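Local coordinates for coenzyme A transferase (Yersinia pestis, PDB 3QLI), which probably transfers coenzyme A between acyl-CoA thioesters and carboxylates such as acetate, and binds coenzyme A, at residues A[272-277]-A[307-312]; A[46-51]-A[301-306]; A[235-240]-A[282-287]. One frame throughout, in Å; residues are numbered along the deposited sequence.

Overall arrangement
From the N terminus the chain passes first through 46-51, the turn after strand 41-44 of the parallel sheet. Contact 2 ties it, 250 residues on, to helix 300-306, closing the widest loop and linking the N- and C-terminal halves. Contact 3 lies wholly within that loop, joining strand 237-240 of the mixed sheet to the loop at 282-287. Contact 1 crosses both: it starts on helix 268-276, between the two segments of contact 3, and ends in the turn directly after helix 300-306. Contacts 1 and 3 touch where L273 CD1 lies 4.1 Å from L238 CD1, whereas the centres of contacts 2 and 3 are about 23 Å apart.

Contact 1: A[272-277]-A[307-312]; sequences DLIRRG and NDHPAI
The two methyl-bearing ends of I274 reach separate partners in 307-312. CD1 meets I312 at CG1 and CD1, both 3.9 Å away, while CG2 lies 4.0 Å from H309 NE2; these two side chains run alongside one another, pointing opposite ways. I274 CG2 stands anti to the backbone N and CG1 anti to the carbonyl carbon (chi1 -64°), which splits the two branches between the ring and the isoleucine. I312 also packs on H309: its CD1 sits 3.5 Å above one face of the imidazole, offset toward the rim. The ring is held from its edge, because A311 N donates to H309 ND1 (3.0 Å, 157°) close to the ring plane. ND1 is thus an acceptor, and a neutral ring would probably carry its proton on NE2, which lies 3.0 Å from Y305 OH. Y305 also sets its ring at about 65° to H309 and makes a cation-pi contact with R275. Behind this layer D272 ties R276 NE through OD2 (2.8 Å), and a Schellman motif at G277 ends helix 268-276. The whole joins that helix C terminus to the type I turn H309-I312, which leads from helix 300-306 into strand 312-314.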
loop_
_atom_site.group_PDB
_atom_site.type_symbol
_atom_site.label_atom_id
_atom_site.label_comp_id
_atom_site.label_asym_id
_atom_site.label_seq_id
_atom_site.Cartn_x
_atom_site.Cartn_y
_atom_site.Cartn_z
ATOM N N ASP A 272 29.552 0.031 7.715
ATOM C CA ASP A 272 30.450 0.531 8.771
ATOM C C ASP A 272 30.018 0.005 10.148
ATOM O O ASP A 272 30.854 -0.406 10.969
ATOM C CB ASP A 272 30.494 2.061 8.759
ATOM C CG ASP A 272 31.478 2.626 9.762
ATOM O OD1 ASP A 272 32.701 2.491 9.540
ATOM O OD2 ASP A 272 31.029 3.215 10.767
ATOM N N LEU A 273 28.707 -0.007 10.397
ATOM C CA LEU A 273 28.191 -0.509 11.664
ATOM C C LEU A 273 28.446 -2.011 11.815
ATOM O O LEU A 273 28.693 -2.497 12.921
ATOM C CB LEU A 273 26.707 -0.180 11.826
ATOM C CG LEU A 273 26.357 1.313 11.821
ATOM C CD1 LEU A 273 24.842 1.496 11.939
ATOM C CD2 LEU A 273 27.079 2.043 12.949
ATOM N N ILE A 274 28.398 -2.745 10.708
ATOM C CA ILE A 274 28.768 -4.161 10.746
ATOM C C ILE A 274 30.241 -4.295 11.141
ATOM O O ILE A 274 30.588 -5.023 12.073
ATOM C CB ILE A 274 28.548 -4.849 9.390
ATOM C CG1 ILE A 274 27.059 -4.861 9.019
ATOM C CG2 ILE A 274 29.058 -6.288 9.441
ATOM C CD1 ILE A 274 26.788 -5.487 7.636
ATOM N N ARG A 275 31.098 -3.566 10.435
ATOM C CA ARG A 275 32.539 -3.576 10.703
ATOM C C ARG A 275 32.875 -3.217 12.159
ATOM O O ARG A 275 33.792 -3.791 12.762
ATOM C CB ARG A 275 33.236 -2.622 9.728
ATOM C CG ARG A 275 34.745 -2.585 9.815
ATOM C CD ARG A 275 35.322 -1.582 8.805
ATOM N NE ARG A 275 34.950 -1.880 7.418
ATOM C CZ ARG A 275 34.205 -1.086 6.646
ATOM N NH1 ARG A 275 33.740 0.068 7.113
ATOM N NH2 ARG A 275 33.933 -1.438 5.399
ATOM N N ARG A 276 32.128 -2.277 12.731
ATOM C CA ARG A 276 32.361 -1.858 14.110
ATOM C C ARG A 276 31.851 -2.838 15.165
ATOM O O ARG A 276 32.152 -2.672 16.339
ATOM C CB ARG A 276 31.741 -0.487 14.369
ATOM C CG ARG A 276 32.429 0.652 13.655
ATOM C CD ARG A 276 31.681 1.964 13.861
ATOM N NE ARG A 276 32.394 3.073 13.239
ATOM C CZ ARG A 276 33.296 3.822 13.870
ATOM N NH1 ARG A 276 33.582 3.586 15.144
ATOM N NH2 ARG A 276 33.911 4.809 13.230
ATOM N N GLY A 277 31.067 -3.836 14.759
ATOM C CA GLY A 277 30.482 -4.780 15.705
ATOM C C GLY A 277 29.203 -4.260 16.347
ATOM O O GLY A 277 28.649 -4.879 17.266
ATOM N N ASN A 307 32.845 -9.352 0.109
ATOM C CA ASN A 307 33.350 -10.601 -0.439
ATOM C C ASN A 307 33.458 -11.706 0.613
ATOM O O ASN A 307 34.212 -11.583 1.567
ATOM C CB ASN A 307 34.698 -10.361 -1.124
ATOM C CG ASN A 307 35.147 -11.545 -1.952
ATOM O OD1 ASN A 307 34.521 -11.890 -2.963
ATOM N ND2 ASN A 307 36.243 -12.180 -1.530
ATOM N N ASP A 308 32.686 -12.776 0.442
ATOM C CA ASP A 308 32.792 -13.954 1.304
ATOM C C ASP A 308 32.511 -13.662 2.765
ATOM O O ASP A 308 33.063 -14.322 3.643
ATOM C CB ASP A 308 34.194 -14.562 1.209
ATOM C CG ASP A 308 34.416 -15.313 -0.081
ATOM O OD1 ASP A 308 33.505 -16.051 -0.500
ATOM O OD2 ASP A 308 35.503 -15.166 -0.676
ATOM N N HIS A 309 31.673 -12.665 3.027
ATOM C CA HIS A 309 31.323 -12.312 4.393
ATOM C C HIS A 309 30.237 -13.244 4.885
ATOM O O HIS A 309 29.155 -13.281 4.290
ATOM C CB HIS A 309 30.796 -10.882 4.436
ATOM C CG HIS A 309 30.862 -10.266 5.795
ATOM N ND1 HIS A 309 30.306 -10.861 6.906
ATOM C CD2 HIS A 309 31.425 -9.113 6.225
ATOM C CE1 HIS A 309 30.530 -10.102 7.966
ATOM N NE2 HIS A 309 31.207 -9.034 7.580
ATOM N N PRO A 310 30.497 -13.986 5.980
ATOM C CA PRO A 310 29.551 -15.010 6.446
ATOM C C PRO A 310 28.366 -14.442 7.217
ATOM O O PRO A 310 27.444 -15.197 7.552
ATOM C CB PRO A 310 30.396 -15.879 7.395
ATOM C CG PRO A 310 31.816 -15.378 7.270
ATOM C CD PRO A 310 31.749 -13.992 6.754
ATOM N N ALA A 311 28.394 -13.145 7.510
ATOM C CA ALA A 311 27.304 -12.515 8.255
ATOM C C ALA A 311 26.509 -11.513 7.425
ATOM O O ALA A 311 25.741 -10.723 7.969
ATOM C CB ALA A 311 27.820 -11.858 9.537
ATOM N N ILE A 312 26.701 -11.537 6.110
ATOM C CA ILE A 312 25.903 -10.709 5.210
ATOM C C ILE A 312 25.217 -11.671 4.249
ATOM O O ILE A 312 25.854 -12.587 3.717
ATOM C CB ILE A 312 26.773 -9.651 4.466
ATOM C CG1 ILE A 312 27.395 -8.677 5.470
ATOM C CG2 ILE A 312 25.949 -8.853 3.444
ATOM C CD1 ILE A 312 28.427 -7.726 4.870
#

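Contact 2: A[46-51]-A[301-306]; sequences MFAAEP and EMYEYL
Two backbone groups grip Y303 OH, the atom that also meets F47 and A48: G298 N donates to it and I210 O accepts from it. With both partners in place the buried hydroxyl is satisfied, and its position at the end of the ring is fixed from outside the two segments. Toward 46-51 it makes only van der Waals contacts. F47 presents the edge of its ring, with CE2 3.9 Å and CD2 4.2 Å from Y303 OH, and the oxygen lies near the phenyl plane; the two side chains cross at about a right angle. A48 CB comes up beside the same oxygen at 4.1 Å and stays 4.5 Å from Y303 CZ. With CG anti to the carbonyl carbon (chi1 -62°), the tyrosine leaves its helix pointing at this turn. Its partners sit on a tight turn following strand 41-44 of the parallel sheet. A49 N bonds to M46 O at 3.0 Å, and F47 takes phi 57° and psi -118°, values near those of the first corner of a type II' turn. The next bond, E50 N to F47 O at 2.9 Å, carries the 3-10 segment on toward P51, the N-cap of helix 52-63. Helix 300-306, within the C-terminal family region, thereby packs on a loop of the N-terminal one. F47 also borders the coenzyme A site: its backbone hydrogen-bonds with E76, a residue seen to bind coenzyme A, and the nearest atoms of the two side chains are about 4 Å apart.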
loop_
_atom_site.group_PDB
_atom_site.type_symbol
_atom_site.label_atom_id
_atom_site.label_comp_id
_atom_site.label_asym_id
_atom_site.label_seq_id
_atom_site.Cartn_x
_atom_site.Cartn_y
_atom_site.Cartn_z
ATOM N N MET A 46 20.767 -4.556 -11.473
ATOM C CA MET A 46 20.636 -3.171 -11.022
ATOM C C MET A 46 21.958 -2.474 -10.708
ATOM O O MET A 46 22.838 -3.060 -10.085
ATOM C CB MET A 46 19.768 -3.105 -9.761
ATOM C CG MET A 46 18.388 -3.718 -9.880
ATOM S SD MET A 46 17.530 -3.713 -8.292
ATOM C CE MET A 46 17.265 -1.960 -8.052
ATOM N N PHE A 47 22.095 -1.224 -11.145
ATOM C CA PHE A 47 23.284 -0.433 -10.820
ATOM C C PHE A 47 24.618 -1.044 -11.244
ATOM O O PHE A 47 24.879 -1.256 -12.423
ATOM C CB PHE A 47 23.311 -0.041 -9.339
ATOM C CG PHE A 47 24.137 1.182 -9.057
ATOM C CD1 PHE A 47 23.839 2.390 -9.665
ATOM C CD2 PHE A 47 25.219 1.121 -8.199
ATOM C CE1 PHE A 47 24.602 3.515 -9.417
ATOM C CE2 PHE A 47 25.985 2.243 -7.945
ATOM C CZ PHE A 47 25.675 3.441 -8.555
ATOM N N ALA A 48 25.455 -1.312 -10.246
ATOM C CA ALA A 48 26.790 -1.864 -10.443
ATOM C C ALA A 48 26.687 -3.210 -11.145
ATOM O O ALA A 48 27.638 -3.668 -11.774
ATOM C CB ALA A 48 27.504 -2.009 -9.110
ATOM N N ALA A 49 25.530 -3.845 -11.003
ATOM C CA ALA A 49 25.229 -5.123 -11.641
ATOM C C ALA A 49 25.185 -5.040 -13.177
ATOM O O ALA A 49 25.412 -6.039 -13.854
ATOM C CB ALA A 49 23.933 -5.702 -11.096
ATOM N N GLU A 50 24.872 -3.866 -13.727
ATOM C CA GLU A 50 24.798 -3.721 -15.182
ATOM C C GLU A 50 26.159 -4.114 -15.751
ATOM O O GLU A 50 27.193 -3.695 -15.237
ATOM C CB GLU A 50 24.445 -2.279 -15.563
ATOM C CG GLU A 50 23.128 -1.777 -14.971
ATOM C CD GLU A 50 22.846 -0.316 -15.288
ATOM O OE1 GLU A 50 23.790 0.417 -15.643
ATOM O OE2 GLU A 50 21.675 0.102 -15.175
ATOM N N PRO A 51 26.162 -4.922 -16.810
ATOM C CA PRO A 51 27.428 -5.435 -17.358
ATOM C C PRO A 51 28.010 -4.577 -18.500
ATOM O O PRO A 51 27.472 -4.588 -19.602
ATOM C CB PRO A 51 27.043 -6.839 -17.847
ATOM C CG PRO A 51 25.604 -6.708 -18.228
ATOM C CD PRO A 51 24.993 -5.652 -17.331
ATOM N N GLU A 301 35.628 0.262 -1.304
ATOM C CA GLU A 301 35.919 -0.270 0.020
ATOM C C GLU A 301 34.759 -1.116 0.537
ATOM O O GLU A 301 34.970 -2.164 1.143
ATOM C CB GLU A 301 36.217 0.856 1.007
ATOM C CG GLU A 301 35.984 0.452 2.446
ATOM C CD GLU A 301 36.701 1.349 3.438
ATOM O OE1 GLU A 301 36.138 2.405 3.810
ATOM O OE2 GLU A 301 37.826 0.987 3.850
ATOM N N MET A 302 33.532 -0.659 0.310
ATOM C CA MET A 302 32.374 -1.423 0.757
ATOM C C MET A 302 32.202 -2.690 -0.080
ATOM O O MET A 302 31.903 -3.758 0.452
ATOM C CB MET A 302 31.092 -0.590 0.692
ATOM C CG MET A 302 29.883 -1.353 1.211
ATOM S SD MET A 302 28.309 -0.678 0.652
ATOM C CE MET A 302 28.216 -1.414 -0.973
ATOM N N TYR A 303 32.371 -2.573 -1.396
ATOM C CA TYR A 303 32.233 -3.743 -2.261
ATOM C C TYR A 303 33.219 -4.864 -1.883
ATOM O O TYR A 303 32.848 -6.049 -1.840
ATOM C CB TYR A 303 32.412 -3.365 -3.738
ATOM C CG TYR A 303 31.392 -2.387 -4.297
ATOM C CD1 TYR A 303 30.032 -2.546 -4.054
ATOM C CD2 TYR A 303 31.795 -1.311 -5.093
ATOM C CE1 TYR A 303 29.098 -1.654 -4.581
ATOM C CE2 TYR A 303 30.871 -0.410 -5.618
ATOM C CZ TYR A 303 29.525 -0.588 -5.360
ATOM O OH TYR A 303 28.603 0.291 -5.891
ATOM N N GLU A 304 34.476 -4.496 -1.634
ATOM C CA GLU A 304 35.498 -5.474 -1.260
ATOM C C GLU A 304 35.131 -6.178 0.038
ATOM O O GLU A 304 35.333 -7.389 0.191
ATOM C CB GLU A 304 36.869 -4.805 -1.127
ATOM C CG GLU A 304 37.442 -4.310 -2.448
ATOM C CD GLU A 304 38.633 -3.369 -2.274
ATOM O OE1 GLU A 304 39.312 -3.083 -3.288
ATOM O OE2 GLU A 304 38.886 -2.908 -1.133
ATOM N N TYR A 305 34.583 -5.408 0.969
ATOM C CA TYR A 305 34.203 -5.933 2.273
ATOM C C TYR A 305 33.115 -7.018 2.204
ATOM O O TYR A 305 33.069 -7.907 3.052
ATOM C CB TYR A 305 33.767 -4.793 3.205
ATOM C CG TYR A 305 33.486 -5.269 4.614
ATOM C CD1 TYR A 305 34.532 -5.561 5.491
ATOM C CD2 TYR A 305 32.183 -5.435 5.067
ATOM C CE1 TYR A 305 34.283 -6.006 6.783
ATOM C CE2 TYR A 305 31.925 -5.881 6.353
ATOM C CZ TYR A 305 32.982 -6.163 7.206
ATOM O OH TYR A 305 32.729 -6.605 8.490
ATOM N N LEU A 306 32.252 -6.961 1.195
ATOM C CA LEU A 306 31.158 -7.932 1.090
ATOM C C LEU A 306 31.656 -9.299 0.692
ATOM O O LEU A 306 30.973 -10.292 0.900
ATOM C CB LEU A 306 30.116 -7.482 0.059
ATOM C CG LEU A 306 29.622 -6.045 0.214
ATOM C CD1 LEU A 306 28.597 -5.745 -0.886
ATOM C CD2 LEU A 306 29.028 -5.831 1.600
#

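Contact 3: A[235-240]-A[282-287]; sequences GACLQM and QRKTLD
Strand 237-240 of the mixed sheet is flanked at its start by the loop 282-287, and G235 and C237 on the strand side meet R283 and K284 on the loop side. The closest approach is between C237 SG and K284 CD, 3.5 Å apart, with K284 CG next at 3.9 Å, so the sulfur lies against the middle of the lysine's methylene chain and not against its ammonium. The lysine chain bends about its CG-CD bond (chi3 -60°), the bond lying against the sulfur, and carries NZ on to two backbone carbonyls, R290 O and I261 O. A buried ammonium is thus gripped twice while its aliphatic part packs on the strand. Strand 237-240 and strand 260-261 lie parallel and adjacent in the sheet, joined by helix 244-252 in a beta-alpha-beta crossover; A236 and L238 bond with G260 across that pair. By holding I261 O, K284 is fastened to the neighbouring strand as well as to the loop's own continuation before strand 291-293. Just before the strand begins, R283 runs along G235. Its CG lies 4.0 Å from G235 CA, and a bend about CB-CG (chi2 -87°) helps bring NH1 back to 4.0 Å from the same carbon, with the guanidinium meeting it obliquely. R283 CB also approaches G235 O, at 4.1 Å. G235 is buried, with positive phi, whereas R283 itself is exposed. Elsewhere on the loop N329 OD1 accepts from both T285 N and L286 N.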
loop_
_atom_site.group_PDB
_atom_site.type_symbol
_atom_site.label_atom_id
_atom_site.label_comp_id
_atom_site.label_asym_id
_atom_site.label_seq_id
_atom_site.Cartn_x
_atom_site.Cartn_y
_atom_site.Cartn_z
ATOM N N GLY A 235 19.052 -2.698 19.795
ATOM C CA GLY A 235 18.315 -3.836 19.288
ATOM C C GLY A 235 17.459 -3.488 18.080
ATOM O O GLY A 235 16.779 -4.356 17.543
ATOM N N ALA A 236 17.485 -2.225 17.652
ATOM C CA ALA A 236 16.737 -1.815 16.453
ATOM C C ALA A 236 17.172 -2.603 15.212
ATOM O O ALA A 236 18.340 -2.948 15.056
ATOM C CB ALA A 236 16.893 -0.318 16.211
ATOM N N CYS A 237 16.221 -2.882 14.326
ATOM C CA CYS A 237 16.521 -3.584 13.091
ATOM C C CYS A 237 16.373 -2.585 11.939
ATOM O O CYS A 237 15.260 -2.205 11.575
ATOM C CB CYS A 237 15.555 -4.756 12.921
ATOM S SG CYS A 237 15.895 -5.805 11.494
ATOM N N LEU A 238 17.502 -2.189 11.363
ATOM C CA LEU A 238 17.578 -1.023 10.485
ATOM C C LEU A 238 17.307 -1.296 9.008
ATOM O O LEU A 238 17.770 -2.295 8.446
ATOM C CB LEU A 238 18.968 -0.410 10.580
ATOM C CG LEU A 238 19.462 0.058 11.948
ATOM C CD1 LEU A 238 20.896 0.545 11.815
ATOM C CD2 LEU A 238 18.550 1.159 12.464
ATOM N N GLN A 239 16.561 -0.385 8.394
ATOM C CA GLN A 239 16.589 -0.215 6.936
ATOM C C GLN A 239 16.926 1.243 6.671
ATOM O O GLN A 239 16.392 2.126 7.343
ATOM C CB GLN A 239 15.249 -0.554 6.291
ATOM C CG GLN A 239 15.184 -0.162 4.801
ATOM C CD GLN A 239 14.533 1.196 4.578
ATOM O OE1 GLN A 239 13.737 1.656 5.402
ATOM N NE2 GLN A 239 14.875 1.849 3.460
ATOM N N MET A 240 17.827 1.507 5.724
ATOM C CA MET A 240 17.994 2.883 5.273
ATOM C C MET A 240 18.477 2.994 3.834
ATOM O O MET A 240 18.946 2.021 3.261
ATOM C CB MET A 240 18.897 3.684 6.210
ATOM C CG MET A 240 20.304 3.169 6.347
ATOM S SD MET A 240 21.158 4.172 7.609
ATOM C CE MET A 240 20.372 3.611 9.111
ATOM N N GLN A 282 21.538 -10.261 16.452
ATOM C CA GLN A 282 21.137 -11.241 17.449
ATOM C C GLN A 282 19.724 -11.024 17.997
ATOM O O GLN A 282 19.171 -11.929 18.614
ATOM C CB GLN A 282 22.150 -11.286 18.601
ATOM C CG GLN A 282 23.470 -11.918 18.179
ATOM C CD GLN A 282 23.250 -13.268 17.514
ATOM O OE1 GLN A 282 22.474 -14.091 18.004
ATOM N NE2 GLN A 282 23.907 -13.491 16.382
ATOM N N ARG A 283 19.138 -9.847 17.768
ATOM C CA ARG A 283 17.776 -9.584 18.251
ATOM C C ARG A 283 16.701 -9.776 17.178
ATOM O O ARG A 283 15.509 -9.645 17.459
ATOM C CB ARG A 283 17.659 -8.177 18.869
ATOM C CG ARG A 283 18.782 -7.804 19.857
ATOM C CD ARG A 283 18.511 -8.244 21.290
ATOM N NE ARG A 283 19.568 -7.786 22.198
ATOM C CZ ARG A 283 19.545 -6.633 22.874
ATOM N NH1 ARG A 283 18.511 -5.809 22.762
ATOM N NH2 ARG A 283 20.559 -6.304 23.673
ATOM N N LYS A 284 17.114 -10.079 15.953
ATOM C CA LYS A 284 16.151 -10.354 14.888
ATOM C C LYS A 284 15.408 -11.664 15.102
ATOM O O LYS A 284 15.922 -12.611 15.712
ATOM C CB LYS A 284 16.817 -10.368 13.503
ATOM C CG LYS A 284 17.437 -9.035 13.088
ATOM C CD LYS A 284 17.477 -8.871 11.546
ATOM C CE LYS A 284 18.279 -9.961 10.882
ATOM N NZ LYS A 284 18.429 -9.780 9.398
ATOM N N THR A 285 14.190 -11.711 14.580
ATOM C CA THR A 285 13.405 -12.934 14.558
ATOM C C THR A 285 13.731 -13.754 13.303
ATOM O O THR A 285 13.879 -14.974 13.363
ATOM C CB THR A 285 11.904 -12.606 14.614
ATOM O OG1 THR A 285 11.612 -12.016 15.881
ATOM C CG2 THR A 285 11.042 -13.864 14.402
ATOM N N LEU A 286 13.846 -13.083 12.163
ATOM C CA LEU A 286 14.206 -13.776 10.932
ATOM C C LEU A 286 15.667 -13.517 10.617
ATOM O O LEU A 286 16.201 -12.459 10.961
ATOM C CB LEU A 286 13.344 -13.279 9.764
ATOM C CG LEU A 286 11.835 -13.431 9.931
ATOM C CD1 LEU A 286 11.073 -12.931 8.673
ATOM C CD2 LEU A 286 11.494 -14.889 10.234
ATOM N N ASP A 287 16.310 -14.466 9.941
ATOM C CA ASP A 287 17.695 -14.283 9.518
ATOM C C ASP A 287 18.587 -13.890 10.687
ATOM O O ASP A 287 19.466 -13.031 10.569
ATOM C CB ASP A 287 17.765 -13.220 8.430
ATOM C CG ASP A 287 16.786 -13.490 7.301
ATOM O OD1 ASP A 287 17.019 -14.435 6.519
ATOM O OD2 ASP A 287 15.779 -12.769 7.210
#